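Local coordinates for inactive Zymogen C11 Protease (Parabacteroides distasonis, PDB 6MZO), which is the inactive zymogen of a clostripain-like C11 protease, which probably cleaves peptide bonds as a cysteine peptidase once activated, at residues Y164-E169 with T226-K231; A173-A178 with E234-A239; A239-T244 with K295-K300. All coordinates share one frame; numbering follows the deposited sequence.

Contact 1: Y164-E169 with T226-K231; sequences YMSCAE and TISVMK
An inverse gamma turn centred on Ser166 brings that serine up to Ser228 on the strand 226-231. The turn lies in the loop that joins strand 155-162 to helix 168-173. In clan CD peptidases the catalytic cysteine follows a central strand that strand 155-162 probably matches. The turn itself is closed by a weak bond from Cys167 N to Met165 O. Ser166 OG sits 2.9 Å from Ser228 OG, a spacing that fits a hydrogen bond given by Ser166. The bond is doubtful, because the position of Ser166 OG is less certain. The firmer partner of Ser228 OG is Gly330 O. The Met230 chain is bent at chi2 and chi3, and this curls its CE methyl back to 4.0 Å from Ser166 CB. All three touching residues are buried. Cys167, the last residue of the turn, is also the N-cap of helix 168-173, and its side chain caps a backbone N there. Backbone bonds tie Ser166 to Ser184 and Ser332. Strand 226-231 lies in the large mixed sheet between strands 178-183 and 302-307, antiparallel to both. Ile227 and Val229 point away from the turn and pack on helix 209-220.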
loop_
_atom_site.group_PDB
_atom_site.type_symbol
_atom_site.label_atom_id
_atom_site.label_comp_id
_atom_site.label_asym_id
_atom_site.label_seq_id
_atom_site.Cartn_x
_atom_site.Cartn_y
_atom_site.Cartn_z
ATOM N N TYR A 164 3.174 -4.629 3.381
ATOM C CA TYR A 164 4.397 -4.580 2.583
ATOM C C TYR A 164 4.309 -3.759 1.311
ATOM O O TYR A 164 5.140 -3.924 0.421
ATOM C CB TYR A 164 4.859 -6.000 2.244
ATOM C CG TYR A 164 5.074 -6.870 3.451
ATOM C CD1 TYR A 164 5.964 -6.478 4.476
ATOM C CD2 TYR A 164 4.387 -8.049 3.602
ATOM C CE1 TYR A 164 6.169 -7.302 5.543
ATOM C CE2 TYR A 164 4.597 -8.909 4.689
ATOM C CZ TYR A 164 5.489 -8.520 5.683
ATOM O OH TYR A 164 5.716 -9.325 6.763
ATOM N N MET A 165 3.354 -2.838 1.224
ATOM C CA MET A 165 3.185 -2.198 -0.067
ATOM C C MET A 165 4.094 -1.057 -0.285
ATOM O O MET A 165 4.268 -0.599 -1.407
ATOM C CB MET A 165 1.693 -1.730 -0.283
ATOM C CG MET A 165 0.738 -2.912 -0.328
ATOM S SD MET A 165 1.026 -4.134 -1.638
ATOM C CE MET A 165 0.318 -3.217 -3.056
ATOM N N SER A 166 4.662 -0.490 0.789
ATOM C CA SER A 166 5.682 0.559 0.591
ATOM C C SER A 166 6.993 -0.093 0.261
ATOM O O SER A 166 7.840 -0.325 1.163
ATOM C CB SER A 166 5.885 1.414 1.874
ATOM O OG SER A 166 4.754 2.272 2.023
ATOM N N CYS A 167 7.203 -0.382 -0.999
ATOM C CA CYS A 167 8.471 -0.870 -1.503
ATOM C C CYS A 167 8.710 -0.240 -2.838
ATOM O O CYS A 167 7.782 0.277 -3.444
ATOM C CB CYS A 167 8.480 -2.370 -1.656
ATOM S SG CYS A 167 7.177 -2.964 -2.809
ATOM N N ALA A 168 9.947 -0.210 -3.251
ATOM C CA ALA A 168 10.285 0.467 -4.479
ATOM C C ALA A 168 9.496 -0.095 -5.606
ATOM O O ALA A 168 9.080 0.637 -6.532
ATOM C CB ALA A 168 11.748 0.358 -4.779
ATOM N N GLU A 169 9.360 -1.419 -5.620
ATOM C CA GLU A 169 8.740 -2.049 -6.757
ATOM C C GLU A 169 7.295 -1.622 -6.977
ATOM O O GLU A 169 6.865 -1.434 -8.141
ATOM C CB GLU A 169 8.762 -3.565 -6.607
ATOM C CG GLU A 169 10.184 -4.219 -6.540
ATOM C CD GLU A 169 10.769 -4.247 -5.107
ATOM O OE1 GLU A 169 10.274 -3.558 -4.218
ATOM O OE2 GLU A 169 11.758 -4.978 -4.963
ATOM N N THR A 226 4.726 1.088 10.941
ATOM C CA THR A 226 5.630 1.809 10.056
ATOM C C THR A 226 4.803 2.390 8.951
ATOM O O THR A 226 3.869 1.684 8.472
ATOM C CB THR A 226 6.735 0.908 9.442
ATOM O OG1 THR A 226 6.127 -0.080 8.570
ATOM C CG2 THR A 226 7.595 0.221 10.548
ATOM N N ILE A 227 5.107 3.628 8.511
ATOM C CA ILE A 227 4.309 4.253 7.438
ATOM C C ILE A 227 5.257 5.073 6.567
ATOM O O ILE A 227 6.334 5.523 7.022
ATOM C CB ILE A 227 3.179 5.142 8.050
ATOM C CG1 ILE A 227 2.135 5.553 6.983
ATOM C CG2 ILE A 227 3.801 6.289 8.843
ATOM C CD1 ILE A 227 1.354 4.318 6.640
ATOM N N SER A 228 4.912 5.200 5.299
ATOM C CA SER A 228 5.599 6.123 4.395
ATOM C C SER A 228 4.731 6.582 3.284
ATOM O O SER A 228 3.669 5.972 2.992
ATOM C CB SER A 228 6.850 5.487 3.806
ATOM O OG SER A 228 6.542 4.273 3.132
ATOM N N VAL A 229 5.142 7.721 2.745
ATOM C CA VAL A 229 4.423 8.334 1.644
ATOM C C VAL A 229 5.386 8.621 0.493
ATOM O O VAL A 229 6.419 9.308 0.709
ATOM C CB VAL A 229 3.833 9.686 2.062
ATOM C CG1 VAL A 229 3.068 10.288 0.887
ATOM C CG2 VAL A 229 2.869 9.547 3.188
ATOM N N MET A 230 5.058 8.147 -0.699
ATOM C CA MET A 230 5.966 8.304 -1.847
ATOM C C MET A 230 5.357 9.266 -2.841
ATOM O O MET A 230 4.133 9.228 -3.130
ATOM C CB MET A 230 6.263 6.931 -2.512
ATOM C CG MET A 230 7.401 6.136 -1.896
ATOM S SD MET A 230 7.190 5.795 -0.155
ATOM C CE MET A 230 5.723 4.743 -0.251
ATOM N N LYS A 231 6.216 10.153 -3.385
ATOM C CA LYS A 231 5.803 11.140 -4.369
ATOM C C LYS A 231 6.124 10.574 -5.770
ATOM O O LYS A 231 7.299 10.482 -6.197
ATOM C CB LYS A 231 6.544 12.501 -4.117
ATOM C CG LYS A 231 6.052 13.662 -5.024
ATOM C CD LYS A 231 6.712 14.940 -4.469
ATOM C CE LYS A 231 6.384 16.138 -5.353
ATOM N NZ LYS A 231 7.308 16.089 -6.490
#

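Contact 2: A173-A178 with E234-A239; sequences AFRGCA and ELDELA
Arg175 reaches from the loop after helix 168-173 to the first turn of helix 235-246, where it meets Leu235 and Asp236. Its CB lies 4.1 Å from Leu235 CB. The first torsion places CG between the backbone N and the carbonyl carbon (chi1 68°). From there the chain runs extended to NE and carries the guanidinium past Leu235. CD stays close to the same leucine, 4.0 Å from Leu235 CB. The aliphatic part of the arginine thus rests on the root of Leu235, whose end leads away from the arginine. CD is also near the acid, 3.7 Å from Asp236 OD1. NE makes the polar contact. It donates to Asp236 OD1 over 2.8 Å in a salt bridge, with an N-H...O angle of 143°, so the bond is bent. The guanidinium and carboxylate planes stand almost perpendicular, 84° apart. NE meets OD1 from above the carboxylate plane, and the pair is not the flat, two-pronged kind. Asp236 OD2 lies further off, 4.1 Å from Arg175 NE. Beyond NE, CZ is 3.6 Å from Asp236 OD1. NH2, 3.7 Å from Asp236 OD1, is too far for a bond to it and is hydrogen-bonded elsewhere. NH1 turns to other partners, a salt bridge to Glu351 OE2 and a hydrogen bond to Tyr172 O. Tyr172 also takes part in a cation-pi contact with the arginine, and its side chain touches Asp236. One guanidinium thus links the end of helix 168-173, the start of helix 235-246 and Glu351. Two acids share its positive charge, which probably favours their ionised forms. Asp236 is exposed to solvent, so water probably weakens its part of the attraction. The N-terminal turn of its own helix would probably help to stabilise its negative charge.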
loop_
_atom_site.group_PDB
_atom_site.type_symbol
_atom_site.label_atom_id
_atom_site.label_comp_id
_atom_site.label_asym_id
_atom_site.label_seq_id
_atom_site.Cartn_x
_atom_site.Cartn_y
_atom_site.Cartn_z
ATOM N N ALA A 173 5.747 0.805 -9.824
ATOM C CA ALA A 173 4.686 0.246 -10.732
ATOM C C ALA A 173 3.483 1.177 -10.813
ATOM O O ALA A 173 2.825 1.211 -11.898
ATOM C CB ALA A 173 4.223 -1.126 -10.253
ATOM N N PHE A 174 3.176 1.842 -9.711
ATOM C CA PHE A 174 1.968 2.701 -9.683
ATOM C C PHE A 174 2.252 4.154 -9.934
ATOM O O PHE A 174 1.339 4.987 -9.757
ATOM C CB PHE A 174 1.195 2.533 -8.349
ATOM C CG PHE A 174 0.568 1.154 -8.227
ATOM C CD1 PHE A 174 1.313 0.069 -7.709
ATOM C CD2 PHE A 174 -0.705 0.920 -8.690
ATOM C CE1 PHE A 174 0.780 -1.205 -7.649
ATOM C CE2 PHE A 174 -1.260 -0.352 -8.647
ATOM C CZ PHE A 174 -0.502 -1.433 -8.136
ATOM N N ARG A 175 3.476 4.496 -10.345
ATOM C CA ARG A 175 3.863 5.928 -10.433
ATOM C C ARG A 175 3.030 6.701 -11.445
ATOM O O ARG A 175 2.900 7.912 -11.310
ATOM C CB ARG A 175 5.356 6.058 -10.792
ATOM C CG ARG A 175 5.699 5.595 -12.209
ATOM C CD ARG A 175 7.245 5.497 -12.297
ATOM N NE ARG A 175 7.703 5.288 -13.644
ATOM C CZ ARG A 175 7.578 4.139 -14.318
ATOM N NH1 ARG A 175 6.999 3.116 -13.723
ATOM N NH2 ARG A 175 7.973 4.000 -15.584
ATOM N N GLY A 176 2.541 5.999 -12.447
ATOM C CA GLY A 176 1.769 6.645 -13.496
ATOM C C GLY A 176 0.303 6.866 -13.191
ATOM O O GLY A 176 -0.318 7.724 -13.897
ATOM N N CYS A 177 -0.279 6.177 -12.195
ATOM C CA CYS A 177 -1.711 6.344 -11.984
ATOM C C CYS A 177 -2.086 6.990 -10.653
ATOM O O CYS A 177 -3.281 7.124 -10.348
ATOM C CB CYS A 177 -2.432 5.017 -12.119
ATOM S SG CYS A 177 -1.940 3.904 -10.825
ATOM N N ALA A 178 -1.095 7.431 -9.911
ATOM C CA ALA A 178 -1.322 8.088 -8.647
ATOM C C ALA A 178 -0.258 9.103 -8.337
ATOM O O ALA A 178 0.871 8.848 -8.491
ATOM C CB ALA A 178 -1.388 7.076 -7.539
ATOM N N GLU A 234 8.766 11.441 -8.580
ATOM C CA GLU A 234 10.193 11.375 -8.220
ATOM C C GLU A 234 10.700 9.953 -8.467
ATOM O O GLU A 234 11.879 9.687 -8.409
ATOM C CB GLU A 234 10.422 11.739 -6.774
ATOM C CG GLU A 234 9.885 13.123 -6.427
ATOM C CD GLU A 234 10.756 14.268 -6.947
ATOM O OE1 GLU A 234 11.840 14.020 -7.520
ATOM O OE2 GLU A 234 10.356 15.431 -6.667
ATOM N N LEU A 235 9.754 9.071 -8.811
ATOM C CA LEU A 235 10.181 7.650 -8.931
ATOM C C LEU A 235 11.006 7.368 -10.157
ATOM O O LEU A 235 11.895 6.477 -10.101
ATOM C CB LEU A 235 8.945 6.751 -8.852
ATOM C CG LEU A 235 8.720 6.141 -7.494
ATOM C CD1 LEU A 235 9.836 5.013 -7.254
ATOM C CD2 LEU A 235 8.779 7.095 -6.361
ATOM N N ASP A 236 10.787 8.093 -11.252
ATOM C CA ASP A 236 11.699 7.844 -12.381
ATOM C C ASP A 236 13.156 8.162 -12.045
ATOM O O ASP A 236 14.086 7.365 -12.377
ATOM C CB ASP A 236 11.271 8.663 -13.605
ATOM C CG ASP A 236 10.025 8.131 -14.255
ATOM O OD1 ASP A 236 9.887 6.921 -14.397
ATOM O OD2 ASP A 236 9.163 8.951 -14.655
ATOM N N GLU A 237 13.358 9.245 -11.301
ATOM C CA GLU A 237 14.708 9.606 -10.937
ATOM C C GLU A 237 15.271 8.553 -9.977
ATOM O O GLU A 237 16.441 8.160 -10.076
ATOM C CB GLU A 237 14.739 10.988 -10.295
ATOM C CG GLU A 237 16.146 11.353 -9.860
ATOM C CD GLU A 237 16.200 12.639 -9.082
ATOM O OE1 GLU A 237 15.472 13.592 -9.450
ATOM O OE2 GLU A 237 16.958 12.687 -8.085
ATOM N N LEU A 238 14.435 8.057 -9.061
ATOM C CA LEU A 238 14.943 7.085 -8.076
ATOM C C LEU A 238 15.391 5.828 -8.851
ATOM O O LEU A 238 16.440 5.225 -8.563
ATOM C CB LEU A 238 13.853 6.782 -7.015
ATOM C CG LEU A 238 14.261 5.751 -5.946
ATOM C CD1 LEU A 238 15.499 6.190 -5.171
ATOM C CD2 LEU A 238 13.083 5.628 -5.039
ATOM N N ALA A 239 14.640 5.457 -9.888
ATOM C CA ALA A 239 14.978 4.230 -10.600
ATOM C C ALA A 239 16.260 4.476 -11.347
ATOM O O ALA A 239 17.115 3.621 -11.362
ATOM C CB ALA A 239 13.875 3.823 -11.544
#

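Contact 3: A239-T244 with K295-K300; sequences AATCRT and KRSMEK
Thr241 and Ser297 join helices 235-246 and 288-301 through their hydroxyls. Thr241 OG1 and Ser297 OG are 2.9 Å apart and hydrogen-bonded, and either could be the donor. This is the closest approach between 239-244 and 295-300, at the point where the backbones also come nearest. The CA atoms of Thr241 and Ser297 are 7.2 Å apart. In both residues the oxygen lies beside the backbone N and opposite the carbonyl carbon (chi1 -64° in Thr241, -68° in Ser297). This torsion turns each hydroxyl back along its own helix. Thr241 OG1 can thereby also bond to Glu237 O, one turn earlier. Ser297 OG has a weak bond to Ala293 O, likewise one turn back. Thr241 CG2 plays a lesser part and stays 4.0 Å from Ser297 OG. Glu237 serves both hydroxyls: its carbonyl O bonds to Thr241 OG1, and its OE2 probably bonds to Ser297 OG. One turn onward, Thr244 OG1 donates to Thr241 O over 2.7 Å, with a C=O...donor angle of 149°. Thr244 N gives a second bond to the same carbonyl, 3.2 Å from Thr241 O. Further out, Cys242 and Met298 both touch Phe278 of helix 278-283. Ala239 and Cys242 pack on Trp352 and Val356 of helix 351-357. The two segments run in roughly opposite directions. This is plain helix-helix packing at the periphery of the fold, about 20 Å from the centre of the chain, and between these two segments a single hydroxyl pair makes the join.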
loop_
_atom_site.group_PDB
_atom_site.type_symbol
_atom_site.label_atom_id
_atom_site.label_comp_id
_atom_site.label_asym_id
_atom_site.label_seq_id
_atom_site.Cartn_x
_atom_site.Cartn_y
_atom_site.Cartn_z
ATOM N N ALA A 239 14.640 5.457 -9.888
ATOM C CA ALA A 239 14.978 4.230 -10.600
ATOM C C ALA A 239 16.260 4.476 -11.347
ATOM O O ALA A 239 17.115 3.621 -11.362
ATOM C CB ALA A 239 13.875 3.823 -11.544
ATOM N N ALA A 240 16.403 5.671 -11.921
ATOM C CA ALA A 240 17.604 5.934 -12.709
ATOM C C ALA A 240 18.839 5.887 -11.814
ATOM O O ALA A 240 19.911 5.357 -12.209
ATOM C CB ALA A 240 17.485 7.252 -13.391
ATOM N N THR A 241 18.678 6.394 -10.589
ATOM C CA THR A 241 19.797 6.474 -9.691
ATOM C C THR A 241 20.137 5.025 -9.327
ATOM O O THR A 241 21.299 4.643 -9.261
ATOM C CB THR A 241 19.462 7.311 -8.476
ATOM O OG1 THR A 241 19.204 8.691 -8.885
ATOM C CG2 THR A 241 20.591 7.269 -7.490
ATOM N N CYS A 242 19.100 4.194 -9.098
ATOM C CA CYS A 242 19.353 2.798 -8.721
ATOM C C CYS A 242 19.903 2.025 -9.882
ATOM O O CYS A 242 20.760 1.131 -9.686
ATOM C CB CYS A 242 18.056 2.132 -8.201
ATOM S SG CYS A 242 17.583 2.791 -6.591
ATOM N N ARG A 243 19.491 2.402 -11.095
ATOM C CA ARG A 243 19.992 1.684 -12.248
ATOM C C ARG A 243 21.527 1.731 -12.283
ATOM O O ARG A 243 22.205 0.696 -12.605
ATOM C CB ARG A 243 19.397 2.300 -13.534
ATOM C CG ARG A 243 19.914 1.592 -14.812
ATOM C CD ARG A 243 19.309 2.277 -16.045
ATOM N NE ARG A 243 17.899 2.520 -15.837
ATOM C CZ ARG A 243 17.320 3.722 -15.816
ATOM N NH1 ARG A 243 18.037 4.818 -16.070
ATOM N NH2 ARG A 243 16.013 3.807 -15.560
ATOM N N THR A 244 22.084 2.851 -11.816
ATOM C CA THR A 244 23.551 3.011 -11.967
ATOM C C THR A 244 24.324 1.997 -11.131
ATOM O O THR A 244 25.421 1.569 -11.535
ATOM C CB THR A 244 24.024 4.436 -11.615
ATOM O OG1 THR A 244 23.822 4.693 -10.224
ATOM C CG2 THR A 244 23.229 5.475 -12.407
ATOM N N LYS A 295 20.795 8.341 -1.707
ATOM C CA LYS A 295 20.207 9.082 -0.555
ATOM C C LYS A 295 19.512 10.372 -0.949
ATOM O O LYS A 295 18.406 10.661 -0.425
ATOM C CB LYS A 295 21.281 9.331 0.511
ATOM C CG LYS A 295 21.593 8.006 1.254
ATOM C CD LYS A 295 22.479 8.242 2.487
ATOM C CE LYS A 295 23.945 8.314 2.115
ATOM N NZ LYS A 295 24.793 8.480 3.345
ATOM N N ARG A 296 20.093 11.100 -1.896
ATOM C CA ARG A 296 19.427 12.330 -2.363
ATOM C C ARG A 296 18.108 12.046 -3.096
ATOM O O ARG A 296 17.128 12.797 -2.920
ATOM C CB ARG A 296 20.364 13.115 -3.252
ATOM C CG ARG A 296 21.478 13.778 -2.468
ATOM C CD ARG A 296 22.244 14.745 -3.337
ATOM N NE ARG A 296 22.906 15.746 -2.498
ATOM C CZ ARG A 296 24.123 16.249 -2.712
ATOM N NH1 ARG A 296 24.849 15.870 -3.757
ATOM N NH2 ARG A 296 24.614 17.142 -1.864
ATOM N N SER A 297 18.099 10.958 -3.885
ATOM C CA SER A 297 16.886 10.625 -4.621
ATOM C C SER A 297 15.795 10.161 -3.667
ATOM O O SER A 297 14.619 10.538 -3.851
ATOM C CB SER A 297 17.148 9.564 -5.696
ATOM O OG SER A 297 17.977 10.151 -6.720
ATOM N N MET A 298 16.182 9.380 -2.661
ATOM C CA MET A 298 15.260 8.905 -1.632
ATOM C C MET A 298 14.691 10.094 -0.885
ATOM O O MET A 298 13.495 10.095 -0.542
ATOM C CB MET A 298 15.940 7.979 -0.631
ATOM C CG MET A 298 16.235 6.534 -1.191
ATOM S SD MET A 298 14.674 5.614 -1.383
ATOM C CE MET A 298 14.490 5.088 0.367
ATOM N N GLU A 299 15.515 11.102 -0.554
ATOM C CA GLU A 299 14.988 12.285 0.153
ATOM C C GLU A 299 13.860 12.943 -0.644
ATOM O O GLU A 299 12.931 13.519 -0.051
ATOM C CB GLU A 299 16.090 13.333 0.376
ATOM C CG GLU A 299 17.118 12.907 1.401
ATOM C CD GLU A 299 18.301 13.889 1.486
ATOM O OE1 GLU A 299 18.075 15.102 1.317
ATOM O OE2 GLU A 299 19.451 13.444 1.725
ATOM N N LYS A 300 13.962 12.896 -1.981
ATOM C CA LYS A 300 12.907 13.517 -2.793
ATOM C C LYS A 300 11.657 12.613 -2.926
ATOM O O LYS A 300 10.511 13.167 -2.941
ATOM C CB LYS A 300 13.411 13.859 -4.199
ATOM C CG LYS A 300 14.372 15.018 -4.229
ATOM C CD LYS A 300 15.237 14.979 -5.466
ATOM C CE LYS A 300 14.528 15.446 -6.712
ATOM N NZ LYS A 300 15.532 15.671 -7.800
#

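How the contacts relate
Contacts 2 and 3 both use helix 235-246 and share Ala239; their centres are about 11 Å apart. Glu237 connects them: its OE1 forms a salt bridge with Lys300 NZ at 2.7 Å. Contacts 1 and 3, centres about 15 Å apart, touch where Lys231 CB packs 4.2 Å from Lys300 O. Contact 1 is deeper, its centre about 7 Å from the centre of the chain, against about 14 Å for contact 2 and 20 Å for contact 3. Strand 226-231 leads into helix 235-246, and helix 168-173 starts within 164-169 and ends at the first residue of 173-178. By analogy with clan CD relatives, contact 1 is probably nearest the catalytic region.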